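Local coordinates for hypothetical protein PG_1108 (Porphyromonas gingivalis, PDB 2H5N) that is of unknown function but belongs to the TerB-like family of all-helical proteins and binds a magnesium ion in the crystal, at residues Met24-Val29 with Tyr90-Met95; Leu18-Ile22 with Phe47-Ile52; Arg83-Val87 with Asn128-Asn132. One frame throughout, in Å; residues are numbered along the deposited sequence.

Contact 1 of 3, residues Met24-Val29 with Tyr90-Met95. With MG (magnesium ion), chain E.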
loop_
_atom_site.group_PDB
_atom_site.type_symbol
_atom_site.label_atom_id
_atom_site.label_comp_id
_atom_site.label_asym_id
_atom_site.label_seq_id
_atom_site.Cartn_x
_atom_site.Cartn_y
_atom_site.Cartn_z
ATOM N N MET A 24 -11.411 -3.950 6.805
ATOM C CA MET A 24 -10.641 -4.994 7.496
ATOM C C MET A 24 -9.994 -5.963 6.504
ATOM O O MET A 24 -8.833 -6.327 6.654
ATOM C CB MET A 24 -11.490 -5.708 8.568
ATOM C CG MET A 24 -11.894 -4.764 9.768
ATOM S SD MET A 24 -10.473 -4.180 10.751
ATOM C CE MET A 24 -10.076 -2.646 9.872
ATOM N N ALA A 25 -10.733 -6.301 5.458
ATOM C CA ALA A 25 -10.297 -7.207 4.402
ATOM C C ALA A 25 -9.168 -6.624 3.578
ATOM O O ALA A 25 -8.185 -7.319 3.288
ATOM C CB ALA A 25 -11.483 -7.571 3.505
ATOM N N LYS A 26 -9.310 -5.362 3.183
ATOM C CA LYS A 26 -8.202 -4.606 2.592
ATOM C C LYS A 26 -6.916 -4.563 3.462
ATOM O O LYS A 26 -5.794 -4.775 2.974
ATOM C CB LYS A 26 -8.666 -3.207 2.268
ATOM C CG LYS A 26 -9.368 -3.075 0.892
ATOM C CD LYS A 26 -9.863 -1.636 0.712
ATOM C CE LYS A 26 -10.560 -1.472 -0.591
ATOM N NZ LYS A 26 -10.759 -0.030 -1.017
ATOM N N SER A 27 -7.076 -4.238 4.730
ATOM C CA SER A 27 -5.945 -4.094 5.620
ATOM C C SER A 27 -5.220 -5.425 5.726
ATOM O O SER A 27 -3.995 -5.472 5.671
ATOM C CB SER A 27 -6.403 -3.615 7.005
ATOM O OG SER A 27 -7.230 -2.458 6.913
ATOM N N MET A 28 -5.977 -6.512 5.896
ATOM C CA MET A 28 -5.385 -7.858 6.020
ATOM C C MET A 28 -4.567 -8.238 4.777
ATOM O O MET A 28 -3.399 -8.625 4.930
ATOM C CB MET A 28 -6.453 -8.904 6.363
ATOM C CG MET A 28 -5.988 -10.369 6.548
ATOM S SD MET A 28 -7.306 -11.555 6.904
ATOM C CE MET A 28 -8.156 -11.521 5.317
ATOM N N VAL A 29 -5.150 -8.066 3.576
ATOM C CA VAL A 29 -4.486 -8.439 2.307
ATOM C C VAL A 29 -3.337 -7.505 1.889
ATOM O O VAL A 29 -2.437 -7.929 1.167
ATOM C CB VAL A 29 -5.484 -8.628 1.044
ATOM C CG1 VAL A 29 -6.508 -9.723 1.282
ATOM C CG2 VAL A 29 -6.185 -7.363 0.662
ATOM N N TYR A 90 -15.425 -14.980 6.770
ATOM C CA TYR A 90 -15.146 -14.222 5.553
ATOM C C TYR A 90 -13.660 -13.879 5.431
ATOM O O TYR A 90 -13.037 -14.093 4.394
ATOM C CB TYR A 90 -15.982 -12.932 5.571
ATOM C CG TYR A 90 -15.602 -11.920 4.507
ATOM C CD1 TYR A 90 -15.736 -12.231 3.151
ATOM C CD2 TYR A 90 -15.104 -10.641 4.854
ATOM C CE1 TYR A 90 -15.397 -11.324 2.183
ATOM C CE2 TYR A 90 -14.779 -9.708 3.866
ATOM C CZ TYR A 90 -14.929 -10.057 2.530
ATOM O OH TYR A 90 -14.612 -9.170 1.507
ATOM N N LEU A 91 -13.077 -13.385 6.522
ATOM C CA LEU A 91 -11.692 -13.008 6.491
ATOM C C LEU A 91 -10.832 -14.249 6.277
ATOM O O LEU A 91 -9.856 -14.195 5.560
ATOM C CB LEU A 91 -11.305 -12.202 7.726
ATOM C CG LEU A 91 -11.887 -10.773 7.796
ATOM C CD1 LEU A 91 -11.672 -10.219 9.175
ATOM C CD2 LEU A 91 -11.295 -9.813 6.715
ATOM N N GLY A 92 -11.272 -15.379 6.826
ATOM C CA GLY A 92 -10.550 -16.605 6.762
ATOM C C GLY A 92 -10.529 -17.268 5.410
ATOM O O GLY A 92 -9.532 -17.920 5.061
ATOM N N VAL A 93 -11.608 -17.113 4.648
ATOM C CA VAL A 93 -11.659 -17.691 3.318
ATOM C C VAL A 93 -10.961 -16.855 2.254
ATOM O O VAL A 93 -10.600 -17.406 1.211
ATOM C CB VAL A 93 -13.106 -18.010 2.843
ATOM C CG1 VAL A 93 -13.865 -18.817 3.907
ATOM C CG2 VAL A 93 -13.829 -16.754 2.468
ATOM N N ILE A 94 -10.773 -15.546 2.494
ATOM C CA ILE A 94 -10.082 -14.675 1.518
ATOM C C ILE A 94 -8.676 -15.174 1.165
ATOM O O ILE A 94 -8.309 -15.232 -0.019
ATOM C CB ILE A 94 -10.061 -13.195 1.955
ATOM C CG1 ILE A 94 -11.423 -12.580 1.705
ATOM C CG2 ILE A 94 -8.934 -12.387 1.228
ATOM C CD1 ILE A 94 -11.660 -11.272 2.478
ATOM N N MET A 95 -7.900 -15.557 2.177
ATOM C CA MET A 95 -6.533 -15.971 1.914
ATOM C C MET A 95 -6.377 -17.488 1.722
ATOM O O MET A 95 -5.283 -17.955 1.406
ATOM C CB MET A 95 -5.548 -15.365 2.941
ATOM C CG MET A 95 -5.460 -13.802 2.913
ATOM S SD MET A 95 -4.234 -13.234 4.066
ATOM C CE MET A 95 -4.952 -13.940 5.532
HETATM MG MG MG E . -0.666 -9.170 0.036
#

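Contact 2 of 3, residues Leu18-Ile22 with Phe47-Ile52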
loop_
_atom_site.group_PDB
_atom_site.type_symbol
_atom_site.label_atom_id
_atom_site.label_comp_id
_atom_site.label_asym_id
_atom_site.label_seq_id
_atom_site.Cartn_x
_atom_site.Cartn_y
_atom_site.Cartn_z
ATOM N N LEU A 18 -20.740 -2.544 6.779
ATOM C CA LEU A 18 -20.252 -3.090 5.532
ATOM C C LEU A 18 -18.937 -2.455 5.083
ATOM O O LEU A 18 -18.036 -3.147 4.627
ATOM C CB LEU A 18 -21.317 -2.903 4.435
ATOM C CG LEU A 18 -22.572 -3.802 4.533
ATOM C CD1 LEU A 18 -23.596 -3.398 3.435
ATOM C CD2 LEU A 18 -22.236 -5.281 4.365
ATOM N N THR A 19 -18.845 -1.123 5.190
ATOM C CA THR A 19 -17.622 -0.391 4.896
ATOM C C THR A 19 -16.490 -0.897 5.815
ATOM O O THR A 19 -15.345 -1.065 5.382
ATOM C CB THR A 19 -17.879 1.134 5.103
ATOM O OG1 THR A 19 -18.982 1.548 4.258
ATOM C CG2 THR A 19 -16.671 1.932 4.739
ATOM N N ALA A 20 -16.817 -1.115 7.086
ATOM C CA ALA A 20 -15.854 -1.635 8.069
ATOM C C ALA A 20 -15.316 -3.018 7.729
ATOM O O ALA A 20 -14.104 -3.281 7.869
ATOM C CB ALA A 20 -16.476 -1.628 9.485
ATOM N N ILE A 21 -16.226 -3.916 7.327
ATOM C CA ILE A 21 -15.863 -5.261 6.898
ATOM C C ILE A 21 -14.854 -5.234 5.749
ATOM O O ILE A 21 -13.773 -5.848 5.824
ATOM C CB ILE A 21 -17.132 -6.081 6.498
ATOM C CG1 ILE A 21 -17.974 -6.358 7.775
ATOM C CG2 ILE A 21 -16.746 -7.398 5.724
ATOM C CD1 ILE A 21 -19.367 -6.882 7.507
ATOM N N ILE A 22 -15.184 -4.482 4.716
ATOM C CA ILE A 22 -14.309 -4.375 3.559
ATOM C C ILE A 22 -12.948 -3.676 3.864
ATOM O O ILE A 22 -11.926 -4.092 3.331
ATOM C CB ILE A 22 -15.072 -3.866 2.266
ATOM C CG1 ILE A 22 -14.294 -4.272 1.026
ATOM C CG2 ILE A 22 -15.276 -2.356 2.231
ATOM C CD1 ILE A 22 -14.274 -5.789 0.771
ATOM N N PHE A 47 -17.909 -10.877 -0.459
ATOM C CA PHE A 47 -18.545 -9.694 0.147
ATOM C C PHE A 47 -20.052 -9.615 -0.191
ATOM O O PHE A 47 -20.859 -9.163 0.620
ATOM C CB PHE A 47 -17.826 -8.407 -0.292
ATOM C CG PHE A 47 -18.242 -7.174 0.457
ATOM C CD1 PHE A 47 -18.316 -7.165 1.857
ATOM C CD2 PHE A 47 -18.483 -5.982 -0.225
ATOM C CE1 PHE A 47 -18.673 -6.009 2.556
ATOM C CE2 PHE A 47 -18.827 -4.793 0.483
ATOM C CZ PHE A 47 -18.919 -4.818 1.875
ATOM N N MET A 48 -20.418 -10.061 -1.386
ATOM C CA MET A 48 -21.808 -10.105 -1.777
ATOM C C MET A 48 -22.657 -10.974 -0.838
ATOM O O MET A 48 -23.852 -10.710 -0.664
ATOM C CB MET A 48 -21.889 -10.641 -3.181
ATOM C CG MET A 48 -20.928 -9.923 -4.057
ATOM S SD MET A 48 -21.927 -8.905 -5.072
ATOM C CE MET A 48 -22.194 -10.134 -6.342
ATOM N N ARG A 49 -22.042 -11.976 -0.208
ATOM C CA ARG A 49 -22.791 -12.862 0.692
ATOM C C ARG A 49 -23.305 -12.102 1.896
ATOM O O ARG A 49 -24.129 -12.611 2.644
ATOM C CB ARG A 49 -21.946 -14.032 1.152
ATOM C CG ARG A 49 -21.514 -14.930 0.026
ATOM C CD ARG A 49 -22.121 -16.248 0.182
ATOM N NE ARG A 49 -21.717 -17.132 -0.898
ATOM C CZ ARG A 49 -22.283 -18.307 -1.136
ATOM N NH1 ARG A 49 -21.849 -19.046 -2.148
ATOM N NH2 ARG A 49 -23.283 -18.738 -0.369
ATOM N N PHE A 50 -22.829 -10.873 2.054
ATOM C CA PHE A 50 -23.264 -9.981 3.147
ATOM C C PHE A 50 -24.567 -9.252 2.861
ATOM O O PHE A 50 -25.058 -8.492 3.709
ATOM C CB PHE A 50 -22.158 -9.004 3.523
ATOM C CG PHE A 50 -21.079 -9.630 4.356
ATOM C CD1 PHE A 50 -21.222 -9.733 5.727
ATOM C CD2 PHE A 50 -19.928 -10.136 3.764
ATOM C CE1 PHE A 50 -20.214 -10.299 6.512
ATOM C CE2 PHE A 50 -18.927 -10.719 4.523
ATOM C CZ PHE A 50 -19.066 -10.813 5.900
ATOM N N GLY A 51 -25.090 -9.462 1.655
ATOM C CA GLY A 51 -26.449 -9.107 1.322
ATOM C C GLY A 51 -26.616 -7.853 0.518
ATOM O O GLY A 51 -27.611 -7.146 0.656
ATOM N N ILE A 52 -25.640 -7.563 -0.326
ATOM C CA ILE A 52 -25.727 -6.390 -1.210
ATOM C C ILE A 52 -25.797 -6.798 -2.677
ATOM O O ILE A 52 -25.361 -7.891 -3.040
ATOM C CB ILE A 52 -24.541 -5.414 -1.053
ATOM C CG1 ILE A 52 -23.206 -6.105 -1.401
ATOM C CG2 ILE A 52 -24.595 -4.732 0.288
ATOM C CD1 ILE A 52 -22.389 -6.568 -0.183
#

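Contact 3 of 3, residues Arg83-Val87 with Asn128-Asn132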
loop_
_atom_site.group_PDB
_atom_site.type_symbol
_atom_site.label_atom_id
_atom_site.label_comp_id
_atom_site.label_asym_id
_atom_site.label_seq_id
_atom_site.Cartn_x
_atom_site.Cartn_y
_atom_site.Cartn_z
ATOM N N ARG A 83 -22.742 -12.345 14.071
ATOM C CA ARG A 83 -22.192 -11.518 13.003
ATOM C C ARG A 83 -20.668 -11.509 13.019
ATOM O O ARG A 83 -20.072 -11.666 11.974
ATOM C CB ARG A 83 -22.860 -10.127 12.991
ATOM C CG ARG A 83 -24.249 -10.226 12.294
ATOM C CD ARG A 83 -24.951 -8.894 12.093
ATOM N NE ARG A 83 -24.783 -7.994 13.251
ATOM C CZ ARG A 83 -24.657 -6.664 13.171
ATOM N NH1 ARG A 83 -24.483 -5.936 14.266
ATOM N NH2 ARG A 83 -24.685 -6.050 12.004
ATOM N N LYS A 84 -20.054 -11.463 14.215
ATOM C CA LYS A 84 -18.609 -11.618 14.344
ATOM C C LYS A 84 -18.073 -12.917 13.715
ATOM O O LYS A 84 -17.024 -12.908 13.066
ATOM C CB LYS A 84 -18.175 -11.538 15.825
ATOM C CG LYS A 84 -18.126 -10.144 16.340
ATOM C CD LYS A 84 -17.626 -10.104 17.783
ATOM C CE LYS A 84 -17.468 -8.673 18.229
ATOM N NZ LYS A 84 -16.497 -8.506 19.409
ATOM N N LYS A 85 -18.778 -14.020 13.940
ATOM C CA LYS A 85 -18.411 -15.323 13.403
ATOM C C LYS A 85 -18.405 -15.322 11.867
ATOM O O LYS A 85 -17.513 -15.881 11.212
ATOM C CB LYS A 85 -19.370 -16.399 13.958
ATOM C CG LYS A 85 -19.329 -17.727 13.240
ATOM C CD LYS A 85 -20.304 -18.726 13.840
ATOM C CE LYS A 85 -20.159 -20.078 13.179
ATOM N NZ LYS A 85 -21.162 -20.321 12.093
ATOM N N TYR A 86 -19.415 -14.674 11.304
ATOM C CA TYR A 86 -19.549 -14.543 9.879
ATOM C C TYR A 86 -18.421 -13.649 9.324
ATOM O O TYR A 86 -17.766 -13.989 8.325
ATOM C CB TYR A 86 -20.894 -13.910 9.602
ATOM C CG TYR A 86 -21.396 -14.214 8.231
ATOM C CD1 TYR A 86 -21.339 -13.247 7.224
ATOM C CD2 TYR A 86 -21.917 -15.479 7.922
ATOM C CE1 TYR A 86 -21.774 -13.514 5.951
ATOM C CE2 TYR A 86 -22.376 -15.753 6.626
ATOM C CZ TYR A 86 -22.303 -14.759 5.661
ATOM O OH TYR A 86 -22.763 -14.994 4.386
ATOM N N VAL A 87 -18.147 -12.528 9.990
ATOM C CA VAL A 87 -17.014 -11.686 9.556
ATOM C C VAL A 87 -15.691 -12.427 9.637
ATOM O O VAL A 87 -14.873 -12.321 8.703
ATOM C CB VAL A 87 -16.915 -10.344 10.312
ATOM C CG1 VAL A 87 -15.722 -9.526 9.791
ATOM C CG2 VAL A 87 -18.194 -9.541 10.126
ATOM N N ASN A 128 -16.917 -23.415 5.633
ATOM C CA ASN A 128 -18.261 -23.984 5.754
ATOM C C ASN A 128 -19.269 -22.968 6.160
ATOM O O ASN A 128 -20.339 -22.926 5.643
ATOM C CB ASN A 128 -18.332 -25.143 6.753
ATOM C CG ASN A 128 -17.626 -26.395 6.280
ATOM O OD1 ASN A 128 -17.604 -26.710 5.115
ATOM N ND2 ASN A 128 -17.037 -27.105 7.206
ATOM N N ASN A 129 -18.905 -22.113 7.093
ATOM C CA ASN A 129 -19.824 -21.079 7.501
ATOM C C ASN A 129 -20.227 -20.223 6.345
ATOM O O ASN A 129 -21.329 -19.841 6.236
ATOM C CB ASN A 129 -19.245 -20.230 8.617
ATOM C CG ASN A 129 -18.906 -21.027 9.849
ATOM O OD1 ASN A 129 -19.671 -21.844 10.323
ATOM N ND2 ASN A 129 -17.750 -20.787 10.367
ATOM N N MET A 130 -19.293 -19.903 5.482
ATOM C CA MET A 130 -19.568 -19.063 4.323
ATOM C C MET A 130 -20.405 -19.753 3.249
ATOM O O MET A 130 -21.149 -19.130 2.558
ATOM C CB MET A 130 -18.280 -18.498 3.731
ATOM C CG MET A 130 -17.597 -17.423 4.588
ATOM S SD MET A 130 -18.509 -15.972 4.948
ATOM C CE MET A 130 -18.568 -15.295 3.389
ATOM N N LYS A 131 -20.288 -21.059 3.138
ATOM C CA LYS A 131 -21.099 -21.793 2.186
ATOM C C LYS A 131 -22.546 -21.963 2.578
ATOM O O LYS A 131 -23.280 -22.566 1.859
ATOM C CB LYS A 131 -20.481 -23.142 1.889
ATOM C CG LYS A 131 -21.429 -24.299 2.088
ATOM C CD LYS A 131 -21.323 -25.344 0.965
ATOM C CE LYS A 131 -20.159 -26.257 1.159
ATOM N NZ LYS A 131 -18.945 -25.909 0.398
ATOM N N ASN A 132 -22.960 -21.436 3.714
ATOM C CA ASN A 132 -23.956 -22.105 4.517
ATOM C C ASN A 132 -23.375 -23.107 5.487
ATOM O O ASN A 132 -24.091 -23.858 6.092
ATOM C CB ASN A 132 -24.847 -21.118 5.256
ATOM C CG ASN A 132 -24.872 -19.787 4.612
ATOM O OD1 ASN A 132 -24.485 -19.662 3.484
ATOM N ND2 ASN A 132 -25.317 -18.781 5.324
#

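Contact 1 of 3, residues Met24-Val29 with Tyr90-Met95
Met28 and Met95 reach toward each other tip to tip, and the Met28 chain can be followed to the backbone of 90-95. From CB the chain runs out extended, CG lying anti to the backbone N (chi1 -179°), and CG meets Met95 CE at 3.9 Å. One atom further, SD lies closer, 3.6 Å from the same methyl, Met95 CE. A bend at chi3 (68°) then turns Met28 CE onto the backbone of the other segment, where it stands 3.2 Å from Leu91 O, a tight packing contact. Met28 CE also borders Leu91 CD2 and Ile94 CB. Met28 lies on helix 15-30 of the all-helical TerB-like fold, Leu91 and Ile94 on helix 81-94, with Met95 at its C-terminal end; the short helical segments run in the same general direction, 36° apart. Ala25 receives Leu91 CD2 against its CA at 3.6 Å; its CB meets Ile94 CD1 at 3.8 Å and also touches Tyr90 CE2. Ile94 CD1 lies over one face of the Tyr90 ring, toward the rim, while the Tyr90 hydroxyl hydrogen-bonds to Met43 O. At the C-terminal end Val29 and Ile94 cross at about a right angle, CG1 to CG2 at 3.6 Å. The carbonyl of the same valine, Val29 O, coordinates the magnesium ion at 2.4 Å, alongside Asp32 OD1 and Lys34 O.

Contact 2 of 3, residues Leu18-Ile22 with Phe47-Ile52
Leu18 O is approached by two groups: it accepts the helical bond from Ile22 N at 3.2 Å, and Phe47 CZ packs 3.3 Å from Leu18 O. The rest of the contact is apolar. Phe47 has CG anti to its backbone N (chi1 -170°), which sends the ring toward helix 15-30. There Ile22 CB sits over one face in a CH-pi contact, 4.2 Å from the Phe47 ring centroid and 20° off its normal. On the opposite face lies Ile52 CD1, five residues on, so the ring is held between two isoleucines. The segment 47-52 is the turn joining helices 37-47 and 54-64 of this TerB-like helical bundle, and its apolar residues close over the N-terminal half of helix 15-30. Leu18 runs alongside Phe50 and Ile52, pointing the other way; CD2 meets Phe50 CB at 3.8 Å, and CD1 reaches Ile52 CG2 at 3.6 Å. Ile21 uses both branches on Phe50: CG2 covers one ring face, offset toward the rim, while CD1 touches CE1 at 3.7 Å. Phe50 also makes edge-to-face pairs with Phe13, Tyr86 and Tyr90.

Contact 3 of 3, residues Arg83-Val87 with Asn128-Asn132
Lys85 and Asn129 form the one hydrogen bond between 83-87 and 128-132, with Lys85 NZ donating to Asn129 OD1 at 2.8 Å. The lysine comes in roughly perpendicular to the asparagine side chain. The ammonium group comes from above the amide, 77° out of the carbonyl plane with a C=O...N angle of 103°, so it does not use a lone-pair direction. A bend at chi4 of an otherwise extended Lys85 chain brings NZ there, and CE follows to 3.4 Å from Asn129 OD1. The other end of the amide is held too, Asn129 ND2 hydrogen-bonding to Ser89 OG. This polar pair lies near the surface, where the C-terminal helix 123-130 of the helical fold is laid against helix 81-94. The second kind of interaction is Met-aromatic: Met130 SD stands over one face of the Tyr86 ring, 4.2 Å from the ring centroid and 15° off the normal. Successive bends at chi2 and chi3 fold the methionine back so that its sulfur, not its methyl, comes nearest, 4.0 Å from Tyr86 CZ. Looser van der Waals contact completes the interface, Asn132 ND2 lying 4.4 Å from Tyr86 CE2 at the ring edge. The Tyr86 hydroxyl hydrogen-bonds to Arg49 O.

Overall arrangement
From the N terminus, helix 15-30 supplies 18-22 to contact 2 and then 24-29 to contact 1. Contact 2 closes first, when the turn after helix 37-47 returns to the start of helix 15-30. Contact 1 makes a longer closure, bringing in helix 81-94 after two more helices, and crosses contact 2 because their segments alternate. Contact 3 opens on helix 81-94 just ahead of 90-95 and closes at the C terminus; it crosses contact 1 but follows contact 2 in series. Tyr90 packs on Ile21, Ile22 and Phe47 of contact 2 and on Met130 of contact 3, drawing helices 15-30, 81-94 and 123-130 and the turn after helix 37-47 together around its ring.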